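Local coordinates for iron-regulated ABC transporter siderophore-binding protein SirA (Staphylococcus aureus subsp. aureus, PDB 3MWF), which binds the staphyloferrin B siderophore with its iron(III) and probably delivers it to an ABC transporter for iron uptake, at residues D265-E268 with I269-N272; N167-D171 with H172-Y176; W49-K52 with P53-Y57. One frame throughout, in Å; residues are numbered along the deposited sequence. Where two conformers were deposited one is given.

Interaction 1 (D265-E268 with I269-N272); sequences DLDE and ITWN. With SE8 (5-[(2-{[(3S)-5-{[(2S)-2-amino-2-carboxyethyl]amino}-3-carboxy-3-hydroxy-5-oxopentanoyl]amino}ethyl)amino]-2,5-dioxopentanoic acid), chain C.
D267 caps the N-terminus of helix 268-273: its OD1 accepts a hydrogen bond from I269 N at 2.9 Å, through the lone pair directed away from OD2. With CG anti to the backbone N (chi1 -164°), the carboxylate lies alongside the I269 side chain, and OD1 comes within 3.3 Å of I269 CB. Aspartate suits this place because its short side chain can fold back onto a main-chain N-H of the first turn. Two carbonyls continue the turn. D267 O receives W271 N at 3.0 Å and E268 O receives N272 N at 2.9 Å, the i to i+4 bonds of the first helical turn. Next comes the indole of W271, which has L266 across one face; L266 CD1 sits over the six-membered ring, 3.8 Å from its centroid, as a CH-pi contact. A branched aliphatic residue covers such a broad ring well. Further out, W271 NE1 is held by D286 and E268 OE1 by S228, so both polar ends are anchored to neighbouring parts of the fold. The turn ends at the siderophore, where N272 ND2 donates to the central carboxylate oxygen O24 of SE8 at 2.8 Å, with an N-H...O angle of 159°. The negative cap should suit the positive end of the helix dipole, while the neutral amide of N272 offers the anionic ligand a directional hydrogen bond without adding charge.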
loop_
_atom_site.group_PDB
_atom_site.type_symbol
_atom_site.label_atom_id
_atom_site.label_comp_id
_atom_site.label_asym_id
_atom_site.label_seq_id
_atom_site.Cartn_x
_atom_site.Cartn_y
_atom_site.Cartn_z
ATOM N N ASP A 265 -2.094 -5.133 -16.732
ATOM C CA ASP A 265 -1.608 -6.270 -15.923
ATOM C C ASP A 265 -0.371 -5.988 -15.052
ATOM O O ASP A 265 0.711 -6.544 -15.236
ATOM C CB ASP A 265 -1.373 -7.498 -16.786
ATOM C CG ASP A 265 -2.503 -8.480 -16.682
ATOM O OD1 ASP A 265 -3.546 -8.242 -17.347
ATOM O OD2 ASP A 265 -2.351 -9.468 -15.929
ATOM N N LEU A 266 -0.550 -5.069 -14.133
ATOM C CA LEU A 266 0.443 -4.797 -13.127
ATOM C C LEU A 266 0.198 -5.783 -11.996
ATOM O O LEU A 266 -0.926 -6.234 -11.824
ATOM C CB LEU A 266 0.237 -3.376 -12.635
ATOM C CG LEU A 266 0.385 -2.320 -13.731
ATOM C CD1 LEU A 266 -0.017 -0.981 -13.155
ATOM C CD2 LEU A 266 1.829 -2.288 -14.222
ATOM N N ASP A 267 1.234 -6.097 -11.235
ATOM C CA ASP A 267 1.090 -7.039 -10.124
ATOM C C ASP A 267 0.356 -6.348 -8.986
ATOM O O ASP A 267 0.891 -5.403 -8.399
ATOM C CB ASP A 267 2.468 -7.483 -9.631
ATOM C CG ASP A 267 2.389 -8.713 -8.784
ATOM O OD1 ASP A 267 1.558 -8.783 -7.841
ATOM O OD2 ASP A 267 3.125 -9.659 -9.083
ATOM N N GLU A 268 -0.844 -6.820 -8.671
ATOM C CA GLU A 268 -1.629 -6.216 -7.561
ATOM C C GLU A 268 -0.897 -6.229 -6.215
ATOM O O GLU A 268 -1.165 -5.378 -5.358
ATOM C CB GLU A 268 -3.006 -6.890 -7.412
ATOM C CG GLU A 268 -2.896 -8.398 -7.041
ATOM C CD GLU A 268 -4.228 -9.093 -6.902
ATOM O OE1 GLU A 268 -5.256 -8.496 -6.533
ATOM O OE2 GLU A 268 -4.255 -10.303 -7.171
ATOM N N ILE A 269 0.002 -7.202 -6.004
ATOM C CA ILE A 269 0.693 -7.293 -4.703
ATOM C C ILE A 269 1.663 -6.129 -4.542
ATOM O O ILE A 269 1.638 -5.427 -3.533
ATOM C CB ILE A 269 1.403 -8.655 -4.543
ATOM C CG1 ILE A 269 0.352 -9.754 -4.601
ATOM C CG2 ILE A 269 2.187 -8.706 -3.225
ATOM C CD1 ILE A 269 0.980 -11.171 -4.706
ATOM N N THR A 270 2.462 -5.901 -5.580
ATOM C CA THR A 270 3.379 -4.752 -5.616
ATOM C C THR A 270 2.637 -3.410 -5.571
ATOM O O THR A 270 3.042 -2.486 -4.851
ATOM C CB THR A 270 4.218 -4.821 -6.882
ATOM O OG1 THR A 270 5.060 -5.967 -6.764
ATOM C CG2 THR A 270 5.121 -3.567 -7.056
ATOM N N TRP A 271 1.575 -3.324 -6.368
ATOM C CA TRP A 271 0.910 -2.057 -6.610
ATOM C C TRP A 271 -0.088 -1.651 -5.545
ATOM O O TRP A 271 -0.466 -0.474 -5.484
ATOM C CB TRP A 271 0.277 -2.020 -8.009
ATOM C CG TRP A 271 1.323 -1.723 -9.054
ATOM C CD1 TRP A 271 2.247 -2.603 -9.574
ATOM C CD2 TRP A 271 1.595 -0.450 -9.640
ATOM N NE1 TRP A 271 3.071 -1.941 -10.468
ATOM C CE2 TRP A 271 2.696 -0.618 -10.518
ATOM C CE3 TRP A 271 1.017 0.826 -9.506
ATOM C CZ2 TRP A 271 3.218 0.444 -11.280
ATOM C CZ3 TRP A 271 1.532 1.885 -10.259
ATOM C CH2 TRP A 271 2.624 1.684 -11.146
ATOM N N ASN A 272 -0.536 -2.600 -4.710
ATOM C CA ASN A 272 -1.466 -2.225 -3.663
ATOM C C ASN A 272 -1.515 -3.127 -2.432
ATOM O O ASN A 272 -1.614 -2.632 -1.288
ATOM C CB ASN A 272 -2.906 -2.139 -4.214
ATOM C CG ASN A 272 -3.836 -1.476 -3.222
ATOM O OD1 ASN A 272 -3.542 -0.380 -2.724
ATOM N ND2 ASN A 272 -4.952 -2.130 -2.928
HETATM C C1 SE8 C . -11.235 -4.843 2.308
HETATM C C2 SE8 C . -11.253 -5.129 0.832
HETATM C C3 SE8 C . -10.095 -6.036 0.444
HETATM N N4 SE8 C . -8.793 -5.401 0.617
HETATM C C5 SE8 C . -8.185 -4.773 -0.369
HETATM C C6 SE8 C . -6.927 -4.018 -0.020
HETATM C C7 SE8 C . -7.258 -2.627 0.520
HETATM C C8 SE8 C . -5.950 -1.985 1.018
HETATM C C9 SE8 C . -6.072 -0.508 1.386
HETATM N N10 SE8 C . -7.212 -0.093 1.935
HETATM C C11 SE8 C . -7.331 1.295 2.321
HETATM C C12 SE8 C . -7.565 1.425 3.816
HETATM N N13 SE8 C . -8.130 2.719 4.174
HETATM C C14 SE8 C . -9.460 3.021 4.107
HETATM C C15 SE8 C . -10.471 1.913 4.053
HETATM C C16 SE8 C . -10.446 1.517 2.598
HETATM C C17 SE8 C . -10.722 0.075 2.307
HETATM C C18 SE8 C . -11.821 -0.126 1.376
HETATM O O19 SE8 C . -11.600 -5.753 3.098
HETATM O O20 SE8 C . -10.908 -3.699 2.684
HETATM N N21 SE8 C . -11.187 -3.852 0.096
HETATM O O22 SE8 C . -8.580 -4.765 -1.519
HETATM C C23 SE8 C . -7.941 -1.797 -0.553
HETATM O O24 SE8 C . -7.255 -1.313 -1.487
HETATM O O25 SE8 C . -9.178 -1.591 -0.485
HETATM O O26 SE8 C . -8.215 -2.764 1.586
HETATM O O27 SE8 C . -5.124 0.244 1.184
HETATM O O28 SE8 C . -9.874 4.165 4.059
HETATM O O29 SE8 C . -9.999 -0.847 2.698
HETATM O O30 SE8 C . -11.834 -1.157 0.711
HETATM O O31 SE8 C . -12.699 0.762 1.234
#

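Interaction 2 (N167-D171 with H172-Y176); sequences NFRAD and HTRIY. With SE8 (5-[(2-{[(3S)-5-{[(2S)-2-amino-2-carboxyethyl]amino}-3-carboxy-3-hydroxy-5-oxopentanoyl]amino}ethyl)amino]-2,5-dioxopentanoic acid), chain C.
N167 and R174 form the antiparallel hydrogen-bonded pair of a beta hairpin made by strands 163-168 and 173-176, within a mixed sheet beside the siderophore. F168 and T173 follow as a non-hydrogen-bonded pair, with side chains on the other face of the sheet, and R169 N to H172 O closes the loop. On the face of N167 and R174, the amide fixes an arginine: R169 NE donates to N167 OD1 at 2.8 Å, on an in-plane lone pair of the carbonyl. The guanidinium of R169 then forks onto SE8, with NH1 and NH2 each 3.0 Å from the amide oxygen O22. It lies flat on the guanidinium of R174, their planes 20° apart and centres 3.9 Å apart. R174 is held by a chain of bonds: D171 OD1 accepts from H172 ND1 at 2.8 Å, and H172 NE2 accepts from R174 NE at 2.9 Å. The imidazole can join them because ND1 can donate while NE2 accepts, the two diverging widely in the ring plane, and D171 OD1 lies in that plane. An extended aliphatic run carries R174 to the ligand, where NH1 reaches O25 of SE8 at 2.8 Å and NH2 reaches carboxylate oxygen O30. Y176 OH, which also accepts from R174 NH1, donates to O24 of SE8 at 2.6 Å. Packed arginine charges are natural in a pocket for an anionic siderophore, whose carboxylates should balance them; D171, through H172, would make R174 more rigid.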
loop_
_atom_site.group_PDB
_atom_site.type_symbol
_atom_site.label_atom_id
_atom_site.label_comp_id
_atom_site.label_asym_id
_atom_site.label_seq_id
_atom_site.Cartn_x
_atom_site.Cartn_y
_atom_site.Cartn_z
ATOM N N ASN A 167 -8.130 0.928 -10.817
ATOM C CA ASN A 167 -8.284 -0.452 -10.301
ATOM C C ASN A 167 -9.659 -0.966 -10.649
ATOM O O ASN A 167 -10.694 -0.456 -10.160
ATOM C CB ASN A 167 -8.045 -0.413 -8.780
ATOM C CG ASN A 167 -8.612 -1.620 -8.008
ATOM O OD1 ASN A 167 -9.171 -1.428 -6.923
ATOM N ND2 ASN A 167 -8.472 -2.844 -8.545
ATOM N N PHE A 168 -9.696 -1.987 -11.510
ATOM C CA PHE A 168 -10.974 -2.621 -11.815
ATOM C C PHE A 168 -11.286 -3.665 -10.743
ATOM O O PHE A 168 -10.423 -4.506 -10.423
ATOM C CB PHE A 168 -10.953 -3.250 -13.205
ATOM C CG PHE A 168 -10.786 -2.232 -14.288
ATOM C CD1 PHE A 168 -11.758 -1.253 -14.450
ATOM C CD2 PHE A 168 -9.656 -2.217 -15.091
ATOM C CE1 PHE A 168 -11.629 -0.274 -15.416
ATOM C CE2 PHE A 168 -9.518 -1.232 -16.100
ATOM C CZ PHE A 168 -10.509 -0.250 -16.243
ATOM N N ARG A 169 -12.485 -3.568 -10.168
ATOM C CA ARG A 169 -12.926 -4.527 -9.126
ATOM C C ARG A 169 -14.091 -5.319 -9.683
ATOM O O ARG A 169 -14.442 -5.168 -10.847
ATOM C CB ARG A 169 -13.336 -3.794 -7.858
ATOM C CG ARG A 169 -12.194 -2.975 -7.225
ATOM C CD ARG A 169 -12.147 -3.180 -5.681
ATOM N NE ARG A 169 -10.784 -2.927 -5.246
ATOM C CZ ARG A 169 -10.164 -3.522 -4.257
ATOM N NH1 ARG A 169 -10.752 -4.486 -3.507
ATOM N NH2 ARG A 169 -8.927 -3.149 -4.028
ATOM N N ALA A 170 -14.695 -6.170 -8.864
ATOM C CA ALA A 170 -15.763 -7.046 -9.357
ATOM C C ALA A 170 -17.055 -6.300 -9.744
ATOM O O ALA A 170 -17.799 -6.745 -10.639
ATOM C CB ALA A 170 -16.074 -8.145 -8.280
ATOM N N ASP A 171 -17.336 -5.188 -9.059
ATOM C CA ASP A 171 -18.641 -4.507 -9.188
ATOM C C ASP A 171 -18.502 -2.979 -9.212
ATOM O O ASP A 171 -19.497 -2.259 -9.082
ATOM C CB ASP A 171 -19.581 -4.932 -8.044
ATOM C CG ASP A 171 -18.996 -4.628 -6.654
ATOM O OD1 ASP A 171 -17.898 -4.004 -6.550
ATOM O OD2 ASP A 171 -19.623 -5.038 -5.646
ATOM N N HIS A 172 -17.268 -2.490 -9.370
ATOM C CA HIS A 172 -17.006 -1.047 -9.461
ATOM C C HIS A 172 -15.567 -0.827 -9.884
ATOM O O HIS A 172 -14.822 -1.787 -10.068
ATOM C CB HIS A 172 -17.325 -0.296 -8.136
ATOM C CG HIS A 172 -16.351 -0.544 -7.015
ATOM N ND1 HIS A 172 -16.343 -1.712 -6.279
ATOM C CD2 HIS A 172 -15.380 0.244 -6.479
ATOM C CE1 HIS A 172 -15.404 -1.643 -5.349
ATOM N NE2 HIS A 172 -14.808 -0.462 -5.443
ATOM N N THR A 173 -15.176 0.436 -10.026
ATOM C CA THR A 173 -13.828 0.761 -10.410
ATOM C C THR A 173 -13.313 1.802 -9.419
ATOM O O THR A 173 -14.092 2.610 -8.924
ATOM C CB THR A 173 -13.779 1.297 -11.852
ATOM O OG1 THR A 173 -14.198 0.255 -12.754
ATOM C CG2 THR A 173 -12.373 1.761 -12.238
ATOM N N ARG A 174 -12.035 1.746 -9.088
ATOM C CA ARG A 174 -11.444 2.742 -8.187
ATOM C C ARG A 174 -10.325 3.543 -8.837
ATOM O O ARG A 174 -9.672 3.070 -9.755
ATOM C CB ARG A 174 -10.870 2.045 -6.949
ATOM C CG ARG A 174 -11.983 1.468 -6.030
ATOM C CD ARG A 174 -11.308 0.691 -4.920
ATOM N NE ARG A 174 -12.321 0.071 -4.049
ATOM C CZ ARG A 174 -12.034 -0.382 -2.830
ATOM N NH1 ARG A 174 -10.771 -0.347 -2.394
ATOM N NH2 ARG A 174 -13.001 -0.928 -2.073
ATOM N N ILE A 175 -10.099 4.757 -8.346
ATOM C CA ILE A 175 -8.834 5.443 -8.683
ATOM C C ILE A 175 -8.062 5.568 -7.391
ATOM O O ILE A 175 -8.589 6.116 -6.417
ATOM C CB ILE A 175 -9.077 6.879 -9.254
ATOM C CG1 ILE A 175 -9.997 6.794 -10.467
ATOM C CG2 ILE A 175 -7.707 7.547 -9.548
ATOM C CD1 ILE A 175 -10.482 8.235 -10.983
ATOM N N TYR A 176 -6.824 5.051 -7.362
ATOM C CA TYR A 176 -5.961 5.186 -6.188
ATOM C C TYR A 176 -5.182 6.476 -6.393
ATOM O O TYR A 176 -4.047 6.454 -6.837
ATOM C CB TYR A 176 -5.048 3.949 -5.997
ATOM C CG TYR A 176 -5.810 2.817 -5.389
ATOM C CD1 TYR A 176 -6.785 2.141 -6.124
ATOM C CD2 TYR A 176 -5.580 2.434 -4.055
ATOM C CE1 TYR A 176 -7.556 1.114 -5.544
ATOM C CE2 TYR A 176 -6.326 1.412 -3.468
ATOM C CZ TYR A 176 -7.313 0.754 -4.217
ATOM O OH TYR A 176 -8.080 -0.255 -3.679
HETATM C C1 SE8 C . -11.235 -4.843 2.308
HETATM C C2 SE8 C . -11.253 -5.129 0.832
HETATM C C3 SE8 C . -10.095 -6.036 0.444
HETATM N N4 SE8 C . -8.793 -5.401 0.617
HETATM C C5 SE8 C . -8.185 -4.773 -0.369
HETATM C C6 SE8 C . -6.927 -4.018 -0.020
HETATM C C7 SE8 C . -7.258 -2.627 0.520
HETATM C C8 SE8 C . -5.950 -1.985 1.018
HETATM C C9 SE8 C . -6.072 -0.508 1.386
HETATM N N10 SE8 C . -7.212 -0.093 1.935
HETATM C C11 SE8 C . -7.331 1.295 2.321
HETATM C C12 SE8 C . -7.565 1.425 3.816
HETATM N N13 SE8 C . -8.130 2.719 4.174
HETATM C C14 SE8 C . -9.460 3.021 4.107
HETATM C C15 SE8 C . -10.471 1.913 4.053
HETATM C C16 SE8 C . -10.446 1.517 2.598
HETATM C C17 SE8 C . -10.722 0.075 2.307
HETATM C C18 SE8 C . -11.821 -0.126 1.376
HETATM O O19 SE8 C . -11.600 -5.753 3.098
HETATM O O20 SE8 C . -10.908 -3.699 2.684
HETATM N N21 SE8 C . -11.187 -3.852 0.096
HETATM O O22 SE8 C . -8.580 -4.765 -1.519
HETATM C C23 SE8 C . -7.941 -1.797 -0.553
HETATM O O24 SE8 C . -7.255 -1.313 -1.487
HETATM O O25 SE8 C . -9.178 -1.591 -0.485
HETATM O O26 SE8 C . -8.215 -2.764 1.586
HETATM O O27 SE8 C . -5.124 0.244 1.184
HETATM O O28 SE8 C . -9.874 4.165 4.059
HETATM O O29 SE8 C . -9.999 -0.847 2.698
HETATM O O30 SE8 C . -11.834 -1.157 0.711
HETATM O O31 SE8 C . -12.699 0.762 1.234
#

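Interaction 3 (W49-K52 with P53-Y57); sequences WTQK and PKFEY. With SE8 (5-[(2-{[(3S)-5-{[(2S)-2-amino-2-carboxyethyl]amino}-3-carboxy-3-hydroxy-5-oxopentanoyl]amino}ethyl)amino]-2,5-dioxopentanoic acid), chain C.
F55 presents the edge of its ring to T50, bringing CE1 within 3.4 Å of T50 OG1, which lies near the ring plane. The T50 carbonyl oxygen is about as close to the same atom but approaches obliquely. At its far end, F55 CZ lies 3.7 Å from W49 N, with W49 CB beyond it making only a loose apolar contact. The W49 indole is turned from F55 to the siderophore: the amide nitrogen N4 of SE8 lies over one face, 3.4 Å from W49 CH2 and displaced toward the rim. A wide, flat tryptophan offers a face on which a ligand N-H can end. Q51 reaches the backbone beyond F55 with a side chain extended past CG. Its OE1 accepts E56 N at 2.8 Å, the donor standing 35° out of the carbonyl plane. A water molecule donates to the same oxygen at 2.9 Å and accepts from Y57 N, so the one carbonyl oxygen serves E56 N directly and Y57 N through the water. The chain reverses between Q51 and K54 in a type VIa beta turn, consistent with the Q51 side chain returning over F55-E56; a cis peptide precedes P53, and K54 N makes a weak hydrogen bond of 3.3 Å to Q51 O. Proline is the residue that most readily accepts a cis peptide. Polar bonds thus hold the loop in shape, whereas the amide N-H of the ligand is directed at the electron-rich indole face, a geometry consistent with an N-H...pi contact.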
loop_
_atom_site.group_PDB
_atom_site.type_symbol
_atom_site.label_atom_id
_atom_site.label_comp_id
_atom_site.label_asym_id
_atom_site.label_seq_id
_atom_site.Cartn_x
_atom_site.Cartn_y
_atom_site.Cartn_z
ATOM N N TRP A 49 -3.810 -10.940 1.465
ATOM C CA TRP A 49 -5.062 -10.765 0.781
ATOM C C TRP A 49 -5.257 -11.762 -0.360
ATOM O O TRP A 49 -6.393 -12.175 -0.665
ATOM C CB TRP A 49 -5.133 -9.366 0.171
ATOM C CG TRP A 49 -5.334 -8.226 1.135
ATOM C CD1 TRP A 49 -4.451 -7.218 1.391
ATOM C CD2 TRP A 49 -6.493 -7.970 1.933
ATOM N NE1 TRP A 49 -4.978 -6.348 2.337
ATOM C CE2 TRP A 49 -6.239 -6.770 2.664
ATOM C CE3 TRP A 49 -7.721 -8.617 2.090
ATOM C CZ2 TRP A 49 -7.172 -6.209 3.553
ATOM C CZ3 TRP A 49 -8.661 -8.069 2.990
ATOM C CH2 TRP A 49 -8.380 -6.863 3.700
ATOM N N THR A 50 -4.156 -12.094 -1.011
ATOM C CA THR A 50 -4.167 -13.138 -2.065
ATOM C C THR A 50 -2.968 -14.022 -1.780
ATOM O O THR A 50 -2.197 -13.736 -0.856
ATOM C CB THR A 50 -4.034 -12.545 -3.490
ATOM O OG1 THR A 50 -2.772 -11.857 -3.594
ATOM C CG2 THR A 50 -5.210 -11.614 -3.830
ATOM N N GLN A 51 -2.803 -15.101 -2.557
ATOM C CA GLN A 51 -1.729 -16.070 -2.262
ATOM C C GLN A 51 -1.789 -16.516 -0.797
ATOM O O GLN A 51 -0.759 -16.710 -0.176
ATOM C CB GLN A 51 -0.352 -15.488 -2.561
ATOM C CG GLN A 51 -0.211 -15.047 -4.033
ATOM C CD GLN A 51 1.161 -14.524 -4.369
ATOM O OE1 GLN A 51 1.923 -14.109 -3.501
ATOM N NE2 GLN A 51 1.489 -14.544 -5.667
ATOM N N LYS A 52 -3.000 -16.726 -0.286
ATOM C CA LYS A 52 -3.153 -17.009 1.146
ATOM C C LYS A 52 -2.413 -18.282 1.525
ATOM O O LYS A 52 -2.377 -19.227 0.727
ATOM C CB LYS A 52 -4.629 -17.192 1.485
ATOM C CG LYS A 52 -5.493 -15.975 1.241
ATOM C CD LYS A 52 -6.894 -16.196 1.805
ATOM C CE LYS A 52 -7.731 -14.945 1.606
ATOM N NZ LYS A 52 -8.924 -14.945 2.539
ATOM N N PRO A 53 -1.871 -18.357 2.742
ATOM C CA PRO A 53 -1.953 -17.378 3.839
ATOM C C PRO A 53 -0.842 -16.328 3.859
ATOM O O PRO A 53 -0.930 -15.391 4.664
ATOM C CB PRO A 53 -1.824 -18.276 5.073
ATOM C CG PRO A 53 -0.902 -19.305 4.646
ATOM C CD PRO A 53 -1.285 -19.628 3.219
ATOM N N LYS A 54 0.188 -16.478 3.017
ATOM C CA LYS A 54 1.360 -15.606 3.058
ATOM C C LYS A 54 1.828 -15.307 1.639
ATOM O O LYS A 54 2.046 -16.226 0.847
ATOM C CB LYS A 54 2.515 -16.284 3.822
ATOM C CG LYS A 54 2.214 -16.529 5.325
ATOM C CD LYS A 54 3.209 -17.516 5.937
ATOM C CE LYS A 54 2.794 -17.834 7.398
ATOM N NZ LYS A 54 3.678 -18.898 7.963
ATOM N N PHE A 55 1.984 -14.029 1.314
ATOM C CA PHE A 55 2.462 -13.663 -0.015
ATOM C C PHE A 55 3.778 -14.366 -0.340
ATOM O O PHE A 55 4.689 -14.438 0.504
ATOM C CB PHE A 55 2.726 -12.154 -0.125
ATOM C CG PHE A 55 1.488 -11.311 -0.149
ATOM C CD1 PHE A 55 0.476 -11.548 -1.082
ATOM C CD2 PHE A 55 1.357 -10.222 0.732
ATOM C CE1 PHE A 55 -0.673 -10.752 -1.128
ATOM C CE2 PHE A 55 0.231 -9.430 0.695
ATOM C CZ PHE A 55 -0.797 -9.670 -0.216
ATOM N N GLU A 56 3.878 -14.859 -1.572
ATOM C CA GLU A 56 5.092 -15.539 -2.049
ATOM C C GLU A 56 6.387 -14.766 -1.772
ATOM O O GLU A 56 7.391 -15.333 -1.317
ATOM C CB GLU A 56 4.967 -15.844 -3.549
ATOM C CG GLU A 56 6.053 -16.771 -4.073
ATOM C CD GLU A 56 5.801 -18.211 -3.662
ATOM O OE1 GLU A 56 4.873 -18.437 -2.859
ATOM O OE2 GLU A 56 6.508 -19.118 -4.145
ATOM N N TYR A 57 6.363 -13.456 -2.007
ATOM C CA TYR A 57 7.562 -12.639 -1.862
ATOM C C TYR A 57 8.127 -12.617 -0.430
ATOM O O TYR A 57 9.323 -12.436 -0.239
ATOM C CB TYR A 57 7.365 -11.209 -2.434
ATOM C CG TYR A 57 6.815 -10.221 -1.410
ATOM C CD1 TYR A 57 5.456 -10.111 -1.201
ATOM C CD2 TYR A 57 7.674 -9.461 -0.624
ATOM C CE1 TYR A 57 4.934 -9.214 -0.229
ATOM C CE2 TYR A 57 7.195 -8.572 0.339
ATOM C CZ TYR A 57 5.816 -8.468 0.527
ATOM O OH TYR A 57 5.347 -7.595 1.472
HETATM C C1 SE8 C . -11.235 -4.843 2.308
HETATM C C2 SE8 C . -11.253 -5.129 0.832
HETATM C C3 SE8 C . -10.095 -6.036 0.444
HETATM N N4 SE8 C . -8.793 -5.401 0.617
HETATM C C5 SE8 C . -8.185 -4.773 -0.369
HETATM C C6 SE8 C . -6.927 -4.018 -0.020
HETATM C C7 SE8 C . -7.258 -2.627 0.520
HETATM C C8 SE8 C . -5.950 -1.985 1.018
HETATM C C9 SE8 C . -6.072 -0.508 1.386
HETATM N N10 SE8 C . -7.212 -0.093 1.935
HETATM C C11 SE8 C . -7.331 1.295 2.321
HETATM C C12 SE8 C . -7.565 1.425 3.816
HETATM N N13 SE8 C . -8.130 2.719 4.174
HETATM C C14 SE8 C . -9.460 3.021 4.107
HETATM C C15 SE8 C . -10.471 1.913 4.053
HETATM C C16 SE8 C . -10.446 1.517 2.598
HETATM C C17 SE8 C . -10.722 0.075 2.307
HETATM C C18 SE8 C . -11.821 -0.126 1.376
HETATM O O19 SE8 C . -11.600 -5.753 3.098
HETATM O O20 SE8 C . -10.908 -3.699 2.684
HETATM N N21 SE8 C . -11.187 -3.852 0.096
HETATM O O22 SE8 C . -8.580 -4.765 -1.519
HETATM C C23 SE8 C . -7.941 -1.797 -0.553
HETATM O O24 SE8 C . -7.255 -1.313 -1.487
HETATM O O25 SE8 C . -9.178 -1.591 -0.485
HETATM O O26 SE8 C . -8.215 -2.764 1.586
HETATM O O27 SE8 C . -5.124 0.244 1.184
HETATM O O28 SE8 C . -9.874 4.165 4.059
HETATM O O29 SE8 C . -9.999 -0.847 2.698
HETATM O O30 SE8 C . -11.834 -1.157 0.711
HETATM O O31 SE8 C . -12.699 0.762 1.234
HETATM O O HOH W 1 4.194 -12.290 -3.557
#

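How the interactions relate
Along the chain the order is interaction 3, interaction 2, interaction 1, and all three touch the same siderophore. W49-Y57 belongs to the lobe built round the six-stranded sheet. The hairpin N167-Y176 and the turn D265-N272 belong to the lobe of the five-stranded sheet, where the turn follows strand 262-263. Centres of interactions 2 and 3 are about 21 Å apart, without touching. Interaction 1 lies about 13 Å from each and bridges them: I269 packs on Q51 and F55, and N272 packs on Y176. This fits the two-lobed periplasmic binding protein fold, in which the ligand is held in the cleft between the lobes.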